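PDB 2A5Z: lambda phage protein with carbohydrate-binding module, which is of unknown function but binds magnesium and, with its jelly-roll fold and carbohydrate-binding module, probably recognises a carbohydrate. Local coordinates for residues Y177-S180 and W184-C187; T200-S203 and T207-Y210; T39-I44 and S64-S69; Q91-S96 and A101-G106. All coordinates share one frame; numbering follows the deposited sequence.

Overall arrangement
Contacts 1 and 4 are buried and join different layers of the jelly roll, contact 4 by side chains alone, contact 1 with a backbone N-H bonded to a tyrosine hydroxyl; contacts 2 and 3 are partly buried. Contacts 1 and 2 touch, their centres 7 Å apart, through the neighbouring strands 184-191 and 197-203 of the six-stranded sheet. Contact 2 is in-sheet hairpin pairing held mostly by backbone hydrogen bonds, whereas in contact 1 the tyrosine reaches across to the chain leaving strand 169-178. Contact 3, across the chain's centre from both, fixes a loop to a turn with an asparagine amide near subunit interfaces. It meets contact 4, an apolar pairing, through strands 68-73 and 102-107.

Contact 1 of 4, residues Y177-S180 and W184-C187; sequences YALS and WYIC
Leu179 and Ser180 both meet the hydroxyl end of Tyr185, whose side chain bridges from strand 184-191 of the six-stranded sheet to the chain leaving strand 169-178 of the other sheet. Along 177-180, Tyr177 comes first: its ring does not reach Tyr185 directly, but its OH makes a weak 3.3 Å bond to water 1, which lies 2.6 Å from Tyr185 OH, near the plane of that ring. Leu179 then points inward and lays CD2 over one face of the Tyr185 ring, 4.0 Å from the centroid and 20° off the normal, shifted toward the phenol end so that CZ is the nearest ring atom at 3.7 Å. The same methyl also meets the edge of the Tyr177 ring, in its plane. Leu179 CB also lies 3.7 Å from Tyr185 OH. At Ser180 it is the backbone that engages: its N-H gives an almost straight bond (169°) to Tyr185 OH, N to O 2.9 Å. Ser180 O stands at the edge of the same ring and is itself taken by Thr126 OG1. With CG anti to its carbonyl carbon (chi1 -70°), Tyr185 extends toward the loop, its ring also packed on Leu201 and Leu209. The phenol oxygen is thus gripped by an amide and a water while a methyl covers the ring face, so a polar end and an apolar body are both accommodated, and the backbone N-H of the connection between the sheets is satisfied by a side chain.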
loop_
_atom_site.group_PDB
_atom_site.type_symbol
_atom_site.label_atom_id
_atom_site.label_comp_id
_atom_site.label_asym_id
_atom_site.label_seq_id
_atom_site.Cartn_x
_atom_site.Cartn_y
_atom_site.Cartn_z
ATOM N N TYR C 177 33.884 12.862 6.520
ATOM C CA TYR C 177 34.078 12.932 5.092
ATOM C C TYR C 177 33.301 14.159 4.609
ATOM O O TYR C 177 32.098 14.259 4.841
ATOM C CB TYR C 177 33.589 11.642 4.412
ATOM C CG TYR C 177 33.758 11.663 2.912
ATOM C CD1 TYR C 177 34.928 11.198 2.313
ATOM C CD2 TYR C 177 32.756 12.179 2.090
ATOM C CE1 TYR C 177 35.090 11.235 0.934
ATOM C CE2 TYR C 177 32.909 12.227 0.716
ATOM C CZ TYR C 177 34.074 11.751 0.143
ATOM O OH TYR C 177 34.210 11.813 -1.226
ATOM N N ALA C 178 33.986 15.103 3.959
ATOM C CA ALA C 178 33.320 16.313 3.458
ATOM C C ALA C 178 32.628 16.070 2.109
ATOM O O ALA C 178 33.243 15.611 1.146
ATOM C CB ALA C 178 34.292 17.493 3.393
ATOM N N LEU C 179 31.332 16.365 2.065
ATOM C CA LEU C 179 30.505 16.091 0.895
ATOM C C LEU C 179 30.456 17.277 -0.056
ATOM O O LEU C 179 30.879 18.378 0.296
ATOM C CB LEU C 179 29.079 15.729 1.329
ATOM C CG LEU C 179 28.884 14.618 2.360
ATOM C CD1 LEU C 179 27.470 14.694 2.903
ATOM C CD2 LEU C 179 29.182 13.228 1.775
ATOM N N SER C 180 29.935 17.044 -1.257
ATOM C CA SER C 180 29.707 18.109 -2.222
ATOM C C SER C 180 28.208 18.368 -2.347
ATOM O O SER C 180 27.410 17.448 -2.178
ATOM C CB SER C 180 30.293 17.732 -3.589
ATOM O OG SER C 180 31.717 17.720 -3.555
ATOM N N TRP C 184 24.747 12.954 -5.859
ATOM C CA TRP C 184 24.109 11.695 -5.484
ATOM C C TRP C 184 25.077 10.767 -4.778
ATOM O O TRP C 184 26.200 10.563 -5.247
ATOM C CB TRP C 184 23.538 11.010 -6.729
ATOM C CG TRP C 184 22.290 11.656 -7.193
ATOM C CD1 TRP C 184 22.153 12.549 -8.224
ATOM C CD2 TRP C 184 20.982 11.481 -6.634
ATOM N NE1 TRP C 184 20.835 12.932 -8.341
ATOM C CE2 TRP C 184 20.097 12.295 -7.376
ATOM C CE3 TRP C 184 20.473 10.711 -5.578
ATOM C CZ2 TRP C 184 18.724 12.363 -7.095
ATOM C CZ3 TRP C 184 19.113 10.783 -5.292
ATOM C CH2 TRP C 184 18.252 11.603 -6.053
ATOM N N TYR C 185 24.627 10.209 -3.653
ATOM C CA TYR C 185 25.435 9.336 -2.797
ATOM C C TYR C 185 24.620 8.089 -2.470
ATOM O O TYR C 185 23.391 8.100 -2.580
ATOM C CB TYR C 185 25.810 10.046 -1.484
ATOM C CG TYR C 185 26.807 11.172 -1.622
ATOM C CD1 TYR C 185 28.166 10.907 -1.790
ATOM C CD2 TYR C 185 26.394 12.505 -1.587
ATOM C CE1 TYR C 185 29.094 11.942 -1.933
ATOM C CE2 TYR C 185 27.316 13.555 -1.719
ATOM C CZ TYR C 185 28.661 13.260 -1.892
ATOM O OH TYR C 185 29.578 14.275 -2.017
ATOM N N ILE C 186 25.301 7.020 -2.069
ATOM C CA ILE C 186 24.631 5.822 -1.558
ATOM C C ILE C 186 25.191 5.538 -0.163
ATOM O O ILE C 186 26.389 5.699 0.070
ATOM C CB ILE C 186 24.837 4.590 -2.501
ATOM C CG1 ILE C 186 24.561 4.965 -3.964
ATOM C CG2 ILE C 186 23.965 3.384 -2.059
ATOM C CD1 ILE C 186 25.063 3.954 -4.989
ATOM N N CYS C 187 24.321 5.178 0.778
ATOM C CA CYS C 187 24.767 4.740 2.093
ATOM C C CYS C 187 24.135 3.401 2.457
ATOM O O CYS C 187 22.916 3.218 2.331
ATOM C CB CYS C 187 24.465 5.782 3.179
ATOM S SG CYS C 187 24.836 5.213 4.873
HETATM O O HOH W 1 31.960 13.578 -2.938
#

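Contact 2 of 4, residues T200-S203 and T207-Y210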
loop_
_atom_site.group_PDB
_atom_site.type_symbol
_atom_site.label_atom_id
_atom_site.label_comp_id
_atom_site.label_asym_id
_atom_site.label_seq_id
_atom_site.Cartn_x
_atom_site.Cartn_y
_atom_site.Cartn_z
ATOM N N THR C 200 28.574 2.582 5.445
ATOM C CA THR C 200 29.451 2.812 4.305
ATOM C C THR C 200 28.801 3.801 3.364
ATOM O O THR C 200 27.639 3.628 2.977
ATOM C CB THR C 200 29.773 1.502 3.564
ATOM O OG1 THR C 200 30.309 0.562 4.496
ATOM C CG2 THR C 200 30.795 1.737 2.455
ATOM N N LEU C 201 29.550 4.843 3.020
ATOM C CA LEU C 201 29.131 5.825 2.027
ATOM C C LEU C 201 29.827 5.554 0.688
ATOM O O LEU C 201 31.033 5.298 0.640
ATOM C CB LEU C 201 29.448 7.237 2.524
ATOM C CG LEU C 201 29.125 8.441 1.648
ATOM C CD1 LEU C 201 27.624 8.779 1.671
ATOM C CD2 LEU C 201 29.974 9.625 2.104
ATOM N N TYR C 202 29.048 5.587 -0.391
ATOM C CA TYR C 202 29.542 5.340 -1.736
ATOM C C TYR C 202 29.216 6.525 -2.639
ATOM O O TYR C 202 28.308 7.324 -2.352
ATOM C CB TYR C 202 28.892 4.092 -2.353
ATOM C CG TYR C 202 28.892 2.839 -1.503
ATOM C CD1 TYR C 202 29.843 1.834 -1.709
ATOM C CD2 TYR C 202 27.920 2.639 -0.522
ATOM C CE1 TYR C 202 29.835 0.659 -0.950
ATOM C CE2 TYR C 202 27.906 1.470 0.259
ATOM C CZ TYR C 202 28.867 0.486 0.035
ATOM O OH TYR C 202 28.863 -0.656 0.798
ATOM N N SER C 203 29.943 6.617 -3.746
ATOM C CA SER C 203 29.577 7.527 -4.823
ATOM C C SER C 203 28.365 6.945 -5.560
ATOM O O SER C 203 27.959 5.799 -5.305
ATOM C CB SER C 203 30.748 7.675 -5.791
ATOM O OG SER C 203 30.878 6.498 -6.568
ATOM N N THR C 207 31.298 3.333 -5.789
ATOM C CA THR C 207 32.685 3.356 -5.329
ATOM C C THR C 207 32.729 3.745 -3.852
ATOM O O THR C 207 32.143 4.749 -3.467
ATOM C CB THR C 207 33.521 4.340 -6.182
ATOM O OG1 THR C 207 33.467 3.921 -7.546
ATOM C CG2 THR C 207 34.982 4.368 -5.734
ATOM N N GLN C 208 33.406 2.952 -3.023
ATOM C CA GLN C 208 33.440 3.252 -1.593
ATOM C C GLN C 208 34.226 4.532 -1.315
ATOM O O GLN C 208 35.354 4.691 -1.770
ATOM C CB GLN C 208 33.976 2.086 -0.755
ATOM C CG GLN C 208 33.963 2.384 0.748
ATOM C CD GLN C 208 34.235 1.172 1.604
ATOM O OE1 GLN C 208 33.609 0.121 1.442
ATOM N NE2 GLN C 208 35.169 1.312 2.532
ATOM N N LEU C 209 33.599 5.430 -0.560
ATOM C CA LEU C 209 34.163 6.739 -0.232
ATOM C C LEU C 209 34.551 6.832 1.240
ATOM O O LEU C 209 35.521 7.504 1.596
ATOM C CB LEU C 209 33.149 7.848 -0.559
ATOM C CG LEU C 209 32.811 8.136 -2.028
ATOM C CD1 LEU C 209 31.764 9.264 -2.122
ATOM C CD2 LEU C 209 34.065 8.480 -2.823
ATOM N N TYR C 210 33.774 6.163 2.093
ATOM C CA TYR C 210 33.940 6.276 3.532
ATOM C C TYR C 210 33.269 5.077 4.189
ATOM O O TYR C 210 32.235 4.619 3.712
ATOM C CB TYR C 210 33.268 7.572 4.008
ATOM C CG TYR C 210 33.249 7.781 5.506
ATOM C CD1 TYR C 210 34.317 8.401 6.152
ATOM C CD2 TYR C 210 32.152 7.368 6.278
ATOM C CE1 TYR C 210 34.302 8.605 7.534
ATOM C CE2 TYR C 210 32.122 7.572 7.661
ATOM C CZ TYR C 210 33.204 8.190 8.281
ATOM O OH TYR C 210 33.188 8.398 9.641
HETATM O O HOH W 2 33.120 7.263 -8.333
#
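A beta hairpin with a classic bulge brings Leu201 opposite both Leu209 and Tyr210, at the edge of the six-stranded sheet where 208-213 is the outermost strand within the chain. Leu201 N donates to Tyr210 O over 2.8 Å. In return Leu201 O takes two donors: Leu209 N at 2.8 Å and, on a longer bond, Tyr210 N at 3.2 Å. The extra residue is absorbed at Leu209, whose psi of -34° departs from the extended strand and shifts the pairing by one. Nearer the turn, Ser203 N reaches Thr207 O over 2.9 Å, lying in the carbonyl plane. Ser203 OG, held between its backbone N and carbonyl carbon (chi1 74°), curls back to accept from Thr207 N at 3.3 Å, a more bent bond of 147°; it also binds Ser205 OG and water 2. On the face carrying Tyr202 and Gln208, Thr200 CG2 touches Gln208 OE1 at 3.4 Å, the two side chains meeting about perpendicularly, and the same methyl covers part of one face of the Tyr202 ring. On the other face Leu201 CB lies 4.1 Å from Tyr210 CB, while the Tyr210 ring runs on to strand 169-178, its OH bonded to Ser175 O and Gly162 N. Two successive N-H groups converging on one carbonyl are the signature of the classic bulge in antiparallel hairpins.

Contact 3 of 4, residues T39-I44 and S64-S69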
loop_
_atom_site.group_PDB
_atom_site.type_symbol
_atom_site.label_atom_id
_atom_site.label_comp_id
_atom_site.label_asym_id
_atom_site.label_seq_id
_atom_site.Cartn_x
_atom_site.Cartn_y
_atom_site.Cartn_z
ATOM N N THR C 39 13.107 -7.942 -5.561
ATOM C CA THR C 39 12.721 -6.702 -4.898
ATOM C C THR C 39 11.251 -6.698 -4.455
ATOM O O THR C 39 10.698 -5.649 -4.119
ATOM C CB THR C 39 13.057 -5.468 -5.770
ATOM O OG1 THR C 39 12.332 -5.539 -6.999
ATOM C CG2 THR C 39 14.563 -5.401 -6.064
ATOM N N LEU C 40 10.640 -7.881 -4.431
ATOM C CA LEU C 40 9.264 -8.052 -3.962
ATOM C C LEU C 40 9.127 -7.791 -2.457
ATOM O O LEU C 40 9.863 -8.355 -1.644
ATOM C CB LEU C 40 8.740 -9.447 -4.336
ATOM C CG LEU C 40 7.402 -9.934 -3.764
ATOM C CD1 LEU C 40 6.251 -9.083 -4.252
ATOM C CD2 LEU C 40 7.171 -11.389 -4.120
ATOM N N THR C 41 8.186 -6.917 -2.109
ATOM C CA THR C 41 7.897 -6.543 -0.722
ATOM C C THR C 41 7.321 -7.723 0.059
ATOM O O THR C 41 6.375 -8.368 -0.392
ATOM C CB THR C 41 6.892 -5.370 -0.686
ATOM O OG1 THR C 41 7.400 -4.280 -1.460
ATOM C CG2 THR C 41 6.627 -4.898 0.746
ATOM N N THR C 42 7.893 -8.015 1.223
ATOM C CA THR C 42 7.379 -9.101 2.061
ATOM C C THR C 42 5.934 -8.796 2.488
ATOM O O THR C 42 5.628 -7.677 2.905
ATOM C CB THR C 42 8.278 -9.323 3.301
ATOM O OG1 THR C 42 9.613 -9.586 2.866
ATOM C CG2 THR C 42 7.782 -10.498 4.165
ATOM N N SER C 43 5.053 -9.780 2.331
ATOM C CA SER C 43 3.720 -9.726 2.923
ATOM C C SER C 43 3.704 -10.717 4.093
ATOM O O SER C 43 3.846 -10.320 5.249
ATOM C CB SER C 43 2.625 -10.015 1.890
ATOM O OG SER C 43 2.887 -11.217 1.183
ATOM N N ILE C 44 3.596 -12.004 3.791
ATOM C CA ILE C 44 3.684 -13.028 4.828
ATOM C C ILE C 44 5.121 -13.566 4.884
ATOM O O ILE C 44 5.638 -14.098 3.904
ATOM C CB ILE C 44 2.608 -14.144 4.641
ATOM C CG1 ILE C 44 2.790 -15.265 5.670
ATOM C CG2 ILE C 44 2.638 -14.687 3.225
ATOM C CD1 ILE C 44 1.794 -16.409 5.518
ATOM N N SER C 64 2.760 5.991 4.494
ATOM C CA SER C 64 3.523 4.749 4.339
ATOM C C SER C 64 3.426 4.198 2.929
ATOM O O SER C 64 2.533 4.578 2.184
ATOM C CB SER C 64 3.047 3.681 5.334
ATOM O OG SER C 64 1.692 3.340 5.115
ATOM N N ALA C 65 4.351 3.295 2.588
ATOM C CA ALA C 65 4.360 2.579 1.310
ATOM C C ALA C 65 5.263 1.360 1.440
ATOM O O ALA C 65 6.345 1.454 2.004
ATOM C CB ALA C 65 4.878 3.493 0.180
ATOM N N ASN C 66 4.814 0.220 0.928
ATOM C CA ASN C 66 5.589 -1.032 0.961
ATOM C C ASN C 66 6.221 -1.346 2.330
ATOM O O ASN C 66 7.413 -1.659 2.412
ATOM C CB ASN C 66 6.656 -1.033 -0.147
ATOM C CG ASN C 66 6.093 -0.648 -1.504
ATOM O OD1 ASN C 66 4.920 -0.888 -1.788
ATOM N ND2 ASN C 66 6.932 -0.046 -2.353
ATOM N N ASN C 67 5.407 -1.253 3.384
ATOM C CA ASN C 67 5.810 -1.514 4.792
ATOM C C ASN C 67 6.545 -0.369 5.507
ATOM O O ASN C 67 6.713 -0.412 6.729
ATOM C CB ASN C 67 6.638 -2.811 4.933
ATOM C CG ASN C 67 5.864 -4.065 4.519
ATOM O OD1 ASN C 67 4.630 -4.084 4.533
ATOM N ND2 ASN C 67 6.598 -5.122 4.150
ATOM N N ILE C 68 6.974 0.636 4.743
ATOM C CA ILE C 68 7.871 1.691 5.231
ATOM C C ILE C 68 7.070 2.914 5.648
ATOM O O ILE C 68 6.223 3.382 4.885
ATOM C CB ILE C 68 8.927 2.076 4.152
ATOM C CG1 ILE C 68 9.825 0.874 3.836
ATOM C CG2 ILE C 68 9.790 3.285 4.589
ATOM C CD1 ILE C 68 10.312 0.852 2.390
ATOM N N SER C 69 7.343 3.408 6.860
ATOM C CA SER C 69 6.718 4.626 7.386
ATOM C C SER C 69 7.288 5.843 6.682
ATOM O O SER C 69 8.492 5.918 6.470
ATOM C CB SER C 69 6.988 4.763 8.891
ATOM O OG SER C 69 6.629 3.584 9.588
HETATM O O HOH W 3 3.190 -6.290 4.074
#
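Asn67 ND2 donates to Thr42 O across 3.0 Å, joining the tip of a type I' beta hairpin turn, Ala65 to Ile68, to the loop between helix 31-38 and strand 48-53. The bond is nearly straight (164°) and flat from both ends, the donor in the carbonyl plane and the acceptor in the amide plane. Asn67 CG lies beside its backbone N, anti to the carbonyl carbon (chi1 -62°), which carries the amide to the 39-44 loop. The side chains of Thr41 and Asn67 run alongside, pointing opposite ways, with Thr41 CG2 3.4 Å from Asn67 ND2. The other branch of Thr41, OG1, packs on Asn66 CB at 3.6 Å, the two side chains set roughly perpendicular.

Asn66 and Asn67 both have positive phi, as the inner residues of a type I' turn do, and Ala65 and Ile68 close it with a backbone bond in each direction. Further out, Asn66 ND2 is tied to Ser52 O and Thr42 OG1 to Tyr50 N, so both sides hang on strand 48-53. Its follower Asp54 is a magnesium ligand, its side chain about 7 Å from that of Asn66. Leu40 packs on Leu40 of the second and third subunits, and Asn66 on Ser43 of the second. One water fixes the far end of the Asn67 amide, donating both to OD1 of Asn67 at 2.7 Å and to Thr42 O at 3.0 Å.

Contact 4 of 4, residues Q91-S96 and A101-G106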
loop_
_atom_site.group_PDB
_atom_site.type_symbol
_atom_site.label_atom_id
_atom_site.label_comp_id
_atom_site.label_asym_id
_atom_site.label_seq_id
_atom_site.Cartn_x
_atom_site.Cartn_y
_atom_site.Cartn_z
ATOM N N GLN C 91 12.154 12.558 -3.912
ATOM C CA GLN C 91 11.443 13.447 -3.000
ATOM C C GLN C 91 12.401 14.491 -2.417
ATOM O O GLN C 91 13.186 14.173 -1.514
ATOM C CB GLN C 91 10.772 12.639 -1.871
ATOM C CG GLN C 91 10.046 13.475 -0.818
ATOM C CD GLN C 91 8.873 14.240 -1.378
ATOM O OE1 GLN C 91 9.001 15.408 -1.748
ATOM N NE2 GLN C 91 7.726 13.590 -1.464
ATOM N N PRO C 92 12.358 15.733 -2.951
ATOM C CA PRO C 92 13.112 16.837 -2.365
ATOM C C PRO C 92 12.378 17.378 -1.145
ATOM O O PRO C 92 11.136 17.337 -1.091
ATOM C CB PRO C 92 13.142 17.888 -3.482
ATOM C CG PRO C 92 12.532 17.224 -4.684
ATOM C CD PRO C 92 11.623 16.179 -4.140
ATOM N N ILE C 93 13.140 17.882 -0.179
ATOM C CA ILE C 93 12.592 18.242 1.130
ATOM C C ILE C 93 13.121 19.621 1.546
ATOM O O ILE C 93 14.315 19.902 1.416
ATOM C CB ILE C 93 12.920 17.132 2.192
ATOM C CG1 ILE C 93 12.332 15.780 1.753
ATOM C CG2 ILE C 93 12.397 17.500 3.580
ATOM C CD1 ILE C 93 13.055 14.555 2.316
ATOM N N VAL C 94 12.223 20.485 2.017
ATOM C CA VAL C 94 12.581 21.856 2.390
ATOM C C VAL C 94 12.054 22.191 3.795
ATOM O O VAL C 94 10.966 21.754 4.192
ATOM C CB VAL C 94 12.110 22.878 1.303
ATOM C CG1 VAL C 94 12.251 24.320 1.764
ATOM C CG2 VAL C 94 12.894 22.685 0.019
ATOM N N SER C 95 12.855 22.940 4.552
ATOM C CA SER C 95 12.513 23.339 5.911
ATOM C C SER C 95 11.287 24.256 5.969
ATOM O O SER C 95 10.895 24.856 4.969
ATOM C CB SER C 95 13.702 24.038 6.568
ATOM O OG SER C 95 13.941 25.307 5.985
ATOM N N SER C 96 10.692 24.347 7.155
ATOM C CA SER C 96 9.555 25.223 7.401
ATOM C C SER C 96 9.915 26.239 8.484
ATOM O O SER C 96 11.090 26.391 8.852
ATOM C CB SER C 96 8.353 24.393 7.845
ATOM O OG SER C 96 8.634 23.755 9.077
ATOM N N ALA C 101 11.505 20.397 12.339
ATOM C CA ALA C 101 10.697 19.774 11.281
ATOM C C ALA C 101 11.554 18.738 10.561
ATOM O O ALA C 101 12.750 18.967 10.316
ATOM C CB ALA C 101 10.196 20.816 10.307
ATOM N N SER C 102 10.955 17.597 10.237
ATOM C CA SER C 102 11.714 16.496 9.654
ATOM C C SER C 102 10.875 15.617 8.733
ATOM O O SER C 102 9.645 15.605 8.813
ATOM C CB SER C 102 12.331 15.630 10.758
ATOM O OG SER C 102 11.332 14.992 11.542
ATOM N N PHE C 103 11.562 14.896 7.853
ATOM C CA PHE C 103 10.946 13.798 7.128
ATOM C C PHE C 103 11.708 12.520 7.431
ATOM O O PHE C 103 12.943 12.496 7.418
ATOM C CB PHE C 103 10.886 14.057 5.621
ATOM C CG PHE C 103 10.339 12.893 4.838
ATOM C CD1 PHE C 103 8.970 12.645 4.801
ATOM C CD2 PHE C 103 11.199 12.029 4.158
ATOM C CE1 PHE C 103 8.462 11.552 4.082
ATOM C CE2 PHE C 103 10.702 10.937 3.437
ATOM C CZ PHE C 103 9.338 10.700 3.399
ATOM N N LEU C 104 10.963 11.462 7.710
ATOM C CA LEU C 104 11.556 10.189 8.089
ATOM C C LEU C 104 10.979 9.070 7.233
ATOM O O LEU C 104 9.765 8.883 7.195
ATOM C CB LEU C 104 11.310 9.919 9.586
ATOM C CG LEU C 104 12.113 8.819 10.296
ATOM C CD1 LEU C 104 12.148 9.030 11.821
ATOM C CD2 LEU C 104 11.560 7.453 9.957
ATOM N N ALA C 105 11.850 8.338 6.538
ATOM C CA ALA C 105 11.459 7.100 5.879
ATOM C C ALA C 105 12.097 5.946 6.637
ATOM O O ALA C 105 13.316 5.753 6.595
ATOM C CB ALA C 105 11.881 7.104 4.387
ATOM N N GLY C 106 11.281 5.192 7.366
ATOM C CA GLY C 106 11.826 4.172 8.243
ATOM C C GLY C 106 10.872 3.089 8.685
ATOM O O GLY C 106 9.701 3.060 8.278
#
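Two antiparallel-running segments in different layers of the beta structure, the end of strand 90-94 and the start of strand 102-107, face each other through Ile93 and Phe103. Residues 93-96 and 101-103 run 163° apart, yet no hydrogen bond crosses. The nearest CA atoms, those of Ile93 and Phe103, are 7.6 Å from each other. Side chains fill the interval. Ile93 CD1 approaches the Phe103 ring obliquely, 3.6 Å from Phe103 CD2 and 4.0 Å from Phe103 CB; the isoleucine chain comes in across the phenylalanine side chain. With its ring anti to the backbone N (chi1 176°), Phe103 stretches out from its own sheet to receive this methyl. The packing belongs to the interior of the jelly roll: Leu78 touches both residues, while Leu70 lies against Phe103 and Ile76 against Ile93. Strand 102-107 sits in the large sheet between 68-73 and 230-234, whereas 90-94 pairs with 77-78. Close to the short connection between the segments, Ala101 CB rests 3.5 Å from Ser96 OG. That hydroxyl takes the N-H of Thr98 and is bound to Gly74 O.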